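Local atomic coordinates of IclR transcriptional regulator (Thermotoga maritima, PDB entry 1MKM), a protein that probably binds DNA through a winged helix-turn-helix domain and regulates transcription, most likely as a repressor of the IclR family. Residues S141-F145 with G201-F205; F107-D113 with L127-L133; K9-L14 with Y43-L47. All blocks are in the same frame, centred on the assembly; numbering follows the deposited sequence.

Interaction 1. Residues S141-F145 with G201-F205; sequences SILAF and GVPIF
In the GAF-like C-terminal domain of this IclR-family regulator, the end of helix 137-143 and the turn after it rest on strand 197-205 of the central sheet, with S141, F145, P203 and F205 making the contact. The two phenylalanines illustrate an aromatic pair of intermediate geometry. F205 brings CZ over one face of the F145 ring, offset toward the rim and 3.2 Å from CD2 of F145, with CE2 beside CB and CG. The ring planes are inclined at 54° with centroids 4.8 Å apart, so the pair is neither a stack nor a T-shape. F145 reaches this place because its CG stands opposite its own carbonyl carbon (chi1 -74°). The same ring meets P203 obliquely, with P203 CG 3.8 Å from F145 CD1. S141 turns its hydroxyl to the strand backbone, where OG and the carbonyl O of G201 form a weak hydrogen bond of 3.2 Å; the position of OG is doubtful, because it is modelled too close to the proline. On the far side of the strand V202 packs on L236 and A240 of helix 226-246, and F205 also meets the ring of Y249. With one uncertain polar link among largely apolar side chains, F145 being partly exposed, the cohesion of this joint is mostly apolar, shared between the F145-F205 pair and P203, which lies against S141 and F145.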
loop_
_atom_site.group_PDB
_atom_site.type_symbol
_atom_site.label_atom_id
_atom_site.label_comp_id
_atom_site.label_asym_id
_atom_site.label_seq_id
_atom_site.Cartn_x
_atom_site.Cartn_y
_atom_site.Cartn_z
ATOM N N SER B 141 1.006 -40.637 2.952
ATOM C CA SER B 141 2.119 -40.933 2.062
ATOM C C SER B 141 3.330 -41.312 2.930
ATOM O O SER B 141 4.172 -42.111 2.524
ATOM C CB SER B 141 2.430 -39.697 1.206
ATOM O OG SER B 141 3.300 -39.983 0.125
ATOM N N ILE B 142 3.412 -40.741 4.131
ATOM C CA ILE B 142 4.519 -41.033 5.044
ATOM C C ILE B 142 4.222 -42.294 5.848
ATOM O O ILE B 142 5.125 -43.085 6.138
ATOM C CB ILE B 142 4.781 -39.861 6.023
ATOM C CG1 ILE B 142 5.355 -38.662 5.260
ATOM C CG2 ILE B 142 5.744 -40.299 7.128
ATOM C CD1 ILE B 142 5.506 -37.411 6.101
ATOM N N LEU B 143 2.952 -42.473 6.206
ATOM C CA LEU B 143 2.518 -43.644 6.960
ATOM C C LEU B 143 2.468 -44.884 6.079
ATOM O O LEU B 143 2.078 -45.961 6.531
ATOM C CB LEU B 143 1.131 -43.410 7.557
ATOM C CG LEU B 143 1.089 -42.891 8.994
ATOM C CD1 LEU B 143 -0.363 -42.746 9.462
ATOM C CD2 LEU B 143 1.847 -43.869 9.882
ATOM N N ALA B 144 2.858 -44.725 4.818
ATOM C CA ALA B 144 2.847 -45.833 3.874
ATOM C C ALA B 144 4.249 -46.356 3.640
ATOM O O ALA B 144 4.486 -47.099 2.690
ATOM C CB ALA B 144 2.233 -45.389 2.551
ATOM N N PHE B 145 5.182 -45.958 4.497
ATOM C CA PHE B 145 6.561 -46.404 4.365
ATOM C C PHE B 145 7.281 -46.509 5.700
ATOM O O PHE B 145 8.466 -46.842 5.745
ATOM C CB PHE B 145 7.344 -45.484 3.421
ATOM C CG PHE B 145 6.992 -45.665 1.970
ATOM C CD1 PHE B 145 5.868 -45.049 1.429
ATOM C CD2 PHE B 145 7.765 -46.491 1.155
ATOM C CE1 PHE B 145 5.515 -45.253 0.101
ATOM C CE2 PHE B 145 7.423 -46.702 -0.176
ATOM C CZ PHE B 145 6.293 -46.081 -0.704
ATOM N N GLY B 201 -0.002 -36.545 -2.528
ATOM C CA GLY B 201 1.286 -36.535 -1.869
ATOM C C GLY B 201 2.180 -37.726 -2.136
ATOM O O GLY B 201 1.707 -38.820 -2.444
ATOM N N VAL B 202 3.482 -37.493 -1.992
ATOM C CA VAL B 202 4.526 -38.492 -2.201
ATOM C C VAL B 202 5.555 -38.326 -1.072
ATOM O O VAL B 202 5.763 -37.214 -0.582
ATOM C CB VAL B 202 5.224 -38.263 -3.563
ATOM C CG1 VAL B 202 6.321 -39.282 -3.780
ATOM C CG2 VAL B 202 4.208 -38.333 -4.679
ATOM N N PRO B 203 6.203 -39.424 -0.639
ATOM C CA PRO B 203 7.203 -39.359 0.439
ATOM C C PRO B 203 8.591 -38.889 0.008
ATOM O O PRO B 203 8.862 -38.695 -1.173
ATOM C CB PRO B 203 7.253 -40.795 0.964
ATOM C CG PRO B 203 5.956 -41.390 0.528
ATOM C CD PRO B 203 5.785 -40.817 -0.851
ATOM N N ILE B 204 9.460 -38.717 0.995
ATOM C CA ILE B 204 10.843 -38.303 0.783
ATOM C C ILE B 204 11.665 -39.186 1.716
ATOM O O ILE B 204 11.533 -39.081 2.932
ATOM C CB ILE B 204 11.077 -36.831 1.193
ATOM C CG1 ILE B 204 10.340 -35.874 0.252
ATOM C CG2 ILE B 204 12.571 -36.528 1.169
ATOM C CD1 ILE B 204 11.050 -35.641 -1.088
ATOM N N PHE B 205 12.511 -40.048 1.157
ATOM C CA PHE B 205 13.323 -40.948 1.973
ATOM C C PHE B 205 14.724 -40.410 2.284
ATOM O O PHE B 205 15.269 -39.561 1.561
ATOM C CB PHE B 205 13.420 -42.317 1.291
ATOM C CG PHE B 205 12.082 -42.917 0.967
ATOM C CD1 PHE B 205 11.750 -43.251 -0.346
ATOM C CD2 PHE B 205 11.126 -43.102 1.971
ATOM C CE1 PHE B 205 10.479 -43.759 -0.656
ATOM C CE2 PHE B 205 9.856 -43.609 1.673
ATOM C CZ PHE B 205 9.532 -43.936 0.359
#

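Interaction 2. Residues F107-D113 with L127-L133; sequences FEGVYID and LGMKVDL
One face of the Y111 ring receives the CG1 methyl of V131, equally close to CE1 and CZ (3.2 Å) and a little farther from OH, while M129 sits at the ring's edge, its CB close to the ring plane and 3.9 Å from CD1. The two valine methyls divide the work: with CG1 placed opposite the carbonyl carbon (chi1 -62°) it bears on the tyrosine, and CG2 lies against the backbone of G109. A side chain at G109 would run into that second methyl, so the glycine lets the strands close up here. The Y111 ring also meets H100, and I102 touches it from the neighbouring strand.

Four backbone hydrogen bonds join the segments, two within the strand pairing and two carrying on into loop 127-129. G109 and V131 form a reciprocal pair: G109 N to V131 O, 2.9 Å, is bent (136° at the hydrogen), whereas V131 N to G109 O, 2.7 Å, is straighter (159°). Beyond it Y111 N donates to M129 O, and G128 N returns a bond of 2.8 Å to Y111 O. On the opposite side of the sheet from V131, E108 and K130 cross nearly at right angles in a salt bridge, OE1 to NZ 3.2 Å. The bent lysine chain lays its CD 3.6 Å from CG2 of V110. V110 and L127 also pack on a second subunit, against its Y65 and S72 respectively.

Further along, D113 hydrogen-bonds H85 through OD2, and I112 and D113 together face L101 in a classic beta bulge. Strand 108-115 thus pairs antiparallel with short strand 130-132, which borders the GAF-like sheet within this chain, the Y111 side chain lying about 5 Å from a bound zinc ion.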
loop_
_atom_site.group_PDB
_atom_site.type_symbol
_atom_site.label_atom_id
_atom_site.label_comp_id
_atom_site.label_asym_id
_atom_site.label_seq_id
_atom_site.Cartn_x
_atom_site.Cartn_y
_atom_site.Cartn_z
ATOM N N PHE B 107 4.501 -39.226 15.442
ATOM C CA PHE B 107 3.199 -39.592 14.899
ATOM C C PHE B 107 2.455 -38.335 14.451
ATOM O O PHE B 107 1.221 -38.322 14.321
ATOM C CB PHE B 107 2.386 -40.335 15.966
ATOM C CG PHE B 107 2.902 -41.718 16.280
ATOM C CD1 PHE B 107 4.216 -42.078 15.982
ATOM C CD2 PHE B 107 2.074 -42.657 16.890
ATOM C CE1 PHE B 107 4.698 -43.349 16.287
ATOM C CE2 PHE B 107 2.547 -43.933 17.201
ATOM C CZ PHE B 107 3.860 -44.279 16.897
ATOM N N GLU B 108 3.227 -37.271 14.239
ATOM C CA GLU B 108 2.708 -35.988 13.771
ATOM C C GLU B 108 3.604 -35.472 12.658
ATOM O O GLU B 108 4.712 -35.968 12.437
ATOM C CB GLU B 108 2.703 -34.951 14.891
ATOM C CG GLU B 108 1.452 -34.930 15.732
ATOM C CD GLU B 108 1.442 -33.762 16.690
ATOM O OE1 GLU B 108 2.420 -33.620 17.454
ATOM O OE2 GLU B 108 0.463 -32.987 16.681
ATOM N N GLY B 109 3.102 -34.465 11.956
ATOM C CA GLY B 109 3.861 -33.838 10.898
ATOM C C GLY B 109 3.897 -32.343 11.168
ATOM O O GLY B 109 3.047 -31.806 11.885
ATOM N N VAL B 110 4.894 -31.668 10.611
ATOM C CA VAL B 110 5.008 -30.226 10.783
ATOM C C VAL B 110 5.262 -29.537 9.445
ATOM O O VAL B 110 6.090 -29.976 8.648
ATOM C CB VAL B 110 6.176 -29.817 11.719
ATOM C CG1 VAL B 110 6.054 -28.343 12.018
ATOM C CG2 VAL B 110 6.178 -30.630 12.990
ATOM N N TYR B 111 4.552 -28.452 9.198
ATOM C CA TYR B 111 4.762 -27.713 7.964
ATOM C C TYR B 111 6.114 -27.005 8.051
ATOM O O TYR B 111 6.325 -26.136 8.898
ATOM C CB TYR B 111 3.641 -26.714 7.777
ATOM C CG TYR B 111 2.367 -27.344 7.288
ATOM C CD1 TYR B 111 1.157 -27.089 7.918
ATOM C CD2 TYR B 111 2.366 -28.180 6.166
ATOM C CE1 TYR B 111 -0.030 -27.645 7.438
ATOM C CE2 TYR B 111 1.192 -28.742 5.689
ATOM C CZ TYR B 111 0.004 -28.471 6.330
ATOM O OH TYR B 111 -1.158 -29.044 5.881
ATOM N N ILE B 112 7.044 -27.397 7.193
ATOM C CA ILE B 112 8.361 -26.796 7.225
ATOM C C ILE B 112 8.658 -25.923 6.022
ATOM O O ILE B 112 9.719 -25.310 5.944
ATOM C CB ILE B 112 9.450 -27.882 7.391
ATOM C CG1 ILE B 112 9.143 -29.075 6.478
ATOM C CG2 ILE B 112 9.513 -28.325 8.855
ATOM C CD1 ILE B 112 10.259 -30.080 6.397
ATOM N N ASP B 113 7.718 -25.872 5.085
ATOM C CA ASP B 113 7.838 -25.028 3.899
ATOM C C ASP B 113 6.518 -25.034 3.132
ATOM O O ASP B 113 5.785 -26.024 3.138
ATOM C CB ASP B 113 8.959 -25.514 2.977
ATOM C CG ASP B 113 9.489 -24.406 2.068
ATOM O OD1 ASP B 113 8.721 -23.490 1.718
ATOM O OD2 ASP B 113 10.679 -24.451 1.695
ATOM N N LEU B 127 3.582 -22.280 8.262
ATOM C CA LEU B 127 4.770 -22.973 8.758
ATOM C C LEU B 127 4.711 -23.185 10.266
ATOM O O LEU B 127 4.096 -22.409 10.981
ATOM C CB LEU B 127 6.043 -22.206 8.385
ATOM C CG LEU B 127 6.472 -22.286 6.916
ATOM C CD1 LEU B 127 6.240 -23.684 6.397
ATOM C CD2 LEU B 127 5.674 -21.328 6.088
ATOM N N GLY B 128 5.344 -24.248 10.745
ATOM C CA GLY B 128 5.324 -24.510 12.170
ATOM C C GLY B 128 4.105 -25.269 12.659
ATOM O O GLY B 128 4.176 -25.959 13.664
ATOM N N MET B 129 2.991 -25.147 11.945
ATOM C CA MET B 129 1.749 -25.825 12.301
ATOM C C MET B 129 1.918 -27.340 12.217
ATOM O O MET B 129 2.791 -27.837 11.506
ATOM C CB MET B 129 0.638 -25.358 11.368
ATOM C CG MET B 129 -0.728 -25.913 11.670
ATOM S SD MET B 129 -1.921 -25.236 10.519
ATOM C CE MET B 129 -1.996 -23.513 11.098
ATOM N N LYS B 130 1.081 -28.077 12.941
ATOM C CA LYS B 130 1.185 -29.544 12.969
ATOM C C LYS B 130 0.123 -30.223 12.115
ATOM O O LYS B 130 -0.986 -29.706 11.972
ATOM C CB LYS B 130 1.064 -30.048 14.414
ATOM C CG LYS B 130 2.046 -29.411 15.376
ATOM C CD LYS B 130 3.447 -29.959 15.189
ATOM C CE LYS B 130 3.715 -31.079 16.165
ATOM N NZ LYS B 130 3.483 -30.616 17.568
ATOM N N VAL B 131 0.454 -31.375 11.548
ATOM C CA VAL B 131 -0.519 -32.084 10.720
ATOM C C VAL B 131 -0.708 -33.547 11.057
ATOM O O VAL B 131 0.264 -34.284 11.281
ATOM C CB VAL B 131 -0.195 -32.004 9.209
ATOM C CG1 VAL B 131 -0.231 -30.569 8.759
ATOM C CG2 VAL B 131 1.135 -32.596 8.929
ATOM N N ASP B 132 -1.981 -33.943 11.083
ATOM C CA ASP B 132 -2.365 -35.315 11.362
ATOM C C ASP B 132 -1.832 -36.141 10.206
ATOM O O ASP B 132 -2.120 -35.839 9.049
ATOM C CB ASP B 132 -3.886 -35.427 11.427
ATOM C CG ASP B 132 -4.483 -34.542 12.490
ATOM O OD1 ASP B 132 -4.044 -34.636 13.657
ATOM O OD2 ASP B 132 -5.394 -33.750 12.164
ATOM N N LEU B 133 -1.049 -37.168 10.517
ATOM C CA LEU B 133 -0.463 -38.019 9.494
ATOM C C LEU B 133 -1.439 -38.997 8.848
ATOM O O LEU B 133 -1.040 -39.794 8.001
ATOM C CB LEU B 133 0.717 -38.800 10.071
ATOM C CG LEU B 133 2.064 -38.082 10.212
ATOM C CD1 LEU B 133 3.083 -39.001 10.878
ATOM C CD2 LEU B 133 2.570 -37.669 8.833
HETATM O O HOH W 1 -2.062 -38.203 13.587
#

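Interaction 3. Residues K9-L14 with Y43-L47; sequences KAFEIL and YMVVL
I13 and Y43 make the one CH-pi contact of this helix pair: CD1 of I13 stands over a face of the tyrosine ring, 4.3 Å from its centroid and 22° off the ring normal, displaced toward the CG side. The isoleucine gets there with CG1 opposite its carbonyl carbon and the chain extended beyond (chi2 -172°), crossing the tyrosine at about a right angle.

Van der Waals packing supplies the rest. A10 meets the ring at its edge, CB lying in the ring plane 3.8 Å from CD2. Near the phenol end, the aliphatic part of K9 does the touching: CG is 3.4 Å from Y43 OH, after which the lysine chain bends and its ammonium leads away. The other branch of I13, CG2, lies 4.1 Å from SD of M44 and more loosely near L47. L14 and L47 meet through their methyls, CD1 to CD2, at 4.4 Å. Replacing Y43 by an alanine would probably strip I13 CD1 of its aromatic platform and open a gap beside A10 and the K9 methylenes.

The hydrogen bonds here are backbone ones within each helix, as where K9 O accepts from both I13 N and E12 N. The short segments cross at 72° with their axes 10.8 Å apart.

Helix 37-50 follows helix 26-32 and, as in other helix-turn-helix domains, is probably the recognition helix, so this contact sets it against helix 6-19. I29 of helix 26-32 touches both I13 and M44, bringing the third helix into the core, and F33 from the following loop touches K9 and I13. A second subunit borders the same group, its L7 packing on A10 and Y43 and its F11 on L47.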
loop_
_atom_site.group_PDB
_atom_site.type_symbol
_atom_site.label_atom_id
_atom_site.label_comp_id
_atom_site.label_asym_id
_atom_site.label_seq_id
_atom_site.Cartn_x
_atom_site.Cartn_y
_atom_site.Cartn_z
ATOM N N LYS B 9 3.272 -15.858 32.904
ATOM C CA LYS B 9 2.637 -14.587 32.580
ATOM C C LYS B 9 3.317 -13.911 31.394
ATOM O O LYS B 9 2.653 -13.397 30.489
ATOM C CB LYS B 9 2.668 -13.646 33.785
ATOM C CG LYS B 9 1.999 -12.308 33.521
ATOM C CD LYS B 9 0.542 -12.499 33.138
ATOM C CE LYS B 9 -0.277 -12.989 34.323
ATOM N NZ LYS B 9 -0.299 -11.986 35.428
ATOM N N ALA B 10 4.644 -13.912 31.413
ATOM C CA ALA B 10 5.427 -13.307 30.352
ATOM C C ALA B 10 5.018 -13.894 29.003
ATOM O O ALA B 10 4.670 -13.164 28.075
ATOM C CB ALA B 10 6.911 -13.548 30.602
ATOM N N PHE B 11 5.048 -15.221 28.915
ATOM C CA PHE B 11 4.701 -15.919 27.683
ATOM C C PHE B 11 3.231 -15.891 27.293
ATOM O O PHE B 11 2.873 -16.297 26.194
ATOM C CB PHE B 11 5.218 -17.353 27.751
ATOM C CG PHE B 11 6.706 -17.440 27.644
ATOM C CD1 PHE B 11 7.338 -17.166 26.436
ATOM C CD2 PHE B 11 7.484 -17.725 28.760
ATOM C CE1 PHE B 11 8.720 -17.169 26.341
ATOM C CE2 PHE B 11 8.864 -17.729 28.682
ATOM C CZ PHE B 11 9.488 -17.450 27.466
ATOM N N GLU B 12 2.382 -15.420 28.196
ATOM C CA GLU B 12 0.967 -15.302 27.894
ATOM C C GLU B 12 0.773 -13.921 27.283
ATOM O O GLU B 12 0.021 -13.748 26.325
ATOM C CB GLU B 12 0.127 -15.462 29.162
ATOM C CG GLU B 12 -0.195 -16.915 29.483
ATOM C CD GLU B 12 -0.790 -17.106 30.868
ATOM O OE1 GLU B 12 -1.765 -16.402 31.214
ATOM O OE2 GLU B 12 -0.280 -17.975 31.611
ATOM N N ILE B 13 1.468 -12.935 27.839
ATOM C CA ILE B 13 1.376 -11.580 27.316
ATOM C C ILE B 13 1.936 -11.558 25.887
ATOM O O ILE B 13 1.314 -11.022 24.973
ATOM C CB ILE B 13 2.170 -10.594 28.187
ATOM C CG1 ILE B 13 1.617 -10.614 29.610
ATOM C CG2 ILE B 13 2.107 -9.197 27.589
ATOM C CD1 ILE B 13 2.191 -9.552 30.481
ATOM N N LEU B 14 3.113 -12.156 25.711
ATOM C CA LEU B 14 3.753 -12.208 24.406
ATOM C C LEU B 14 2.879 -12.960 23.405
ATOM O O LEU B 14 2.624 -12.457 22.312
ATOM C CB LEU B 14 5.129 -12.873 24.513
ATOM C CG LEU B 14 5.923 -13.134 23.220
ATOM C CD1 LEU B 14 6.276 -11.826 22.534
ATOM C CD2 LEU B 14 7.206 -13.911 23.552
ATOM N N TYR B 43 7.286 -6.444 32.309
ATOM C CA TYR B 43 7.303 -7.408 31.219
ATOM C C TYR B 43 7.571 -6.742 29.869
ATOM O O TYR B 43 8.425 -7.193 29.110
ATOM C CB TYR B 43 5.980 -8.161 31.135
ATOM C CG TYR B 43 5.640 -8.988 32.346
ATOM C CD1 TYR B 43 5.035 -8.410 33.458
ATOM C CD2 TYR B 43 5.870 -10.364 32.360
ATOM C CE1 TYR B 43 4.657 -9.183 34.549
ATOM C CE2 TYR B 43 5.499 -11.149 33.448
ATOM C CZ TYR B 43 4.890 -10.551 34.536
ATOM O OH TYR B 43 4.497 -11.316 35.607
ATOM N N MET B 44 6.843 -5.669 29.571
ATOM C CA MET B 44 6.998 -4.962 28.295
ATOM C C MET B 44 8.396 -4.371 28.029
ATOM O O MET B 44 8.845 -4.326 26.884
ATOM C CB MET B 44 5.938 -3.865 28.183
ATOM C CG MET B 44 4.492 -4.379 28.179
ATOM S SD MET B 44 4.161 -5.700 26.973
ATOM C CE MET B 44 5.013 -5.048 25.509
ATOM N N VAL B 45 9.085 -3.915 29.071
ATOM C CA VAL B 45 10.412 -3.349 28.871
ATOM C C VAL B 45 11.413 -4.436 28.470
ATOM O O VAL B 45 12.260 -4.214 27.603
ATOM C CB VAL B 45 10.922 -2.589 30.140
ATOM C CG1 VAL B 45 11.050 -3.535 31.318
ATOM C CG2 VAL B 45 12.262 -1.929 29.846
ATOM N N VAL B 46 11.321 -5.608 29.095
ATOM C CA VAL B 46 12.229 -6.706 28.757
ATOM C C VAL B 46 11.904 -7.259 27.368
ATOM O O VAL B 46 12.806 -7.509 26.560
ATOM C CB VAL B 46 12.162 -7.859 29.801
ATOM C CG1 VAL B 46 13.117 -8.961 29.401
ATOM C CG2 VAL B 46 12.535 -7.342 31.198
ATOM N N LEU B 47 10.615 -7.452 27.093
ATOM C CA LEU B 47 10.184 -7.949 25.789
ATOM C C LEU B 47 10.660 -6.977 24.721
ATOM O O LEU B 47 11.094 -7.387 23.644
ATOM C CB LEU B 47 8.660 -8.067 25.721
ATOM C CG LEU B 47 7.975 -9.157 26.551
ATOM C CD1 LEU B 47 6.438 -9.072 26.432
ATOM C CD2 LEU B 47 8.464 -10.493 26.073
#

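Interactions 1 and 2 belong to one domain and one sheet, their centres 14 Å apart. They meet directly through L133, which ends interaction 2 shortly before helix 137-143 begins: L143 CD1 lies 3.4 Å from L133 O, and I142 CD1 packs 4.0 Å from L133 CD2. A bound zinc ion lies about 5 Å from the Y111 side chain and about 7 Å from G201; D189 and C199, zinc-binding residues of this protein, have side chains within about 8 Å of that of Y111. Interaction 3 stands apart in the helix-turn-helix domain, which probably binds DNA, its centre 27 Å from that of interaction 2 and 41 Å from that of interaction 1. Interactions 2 and 3 nonetheless both touch the second subunit.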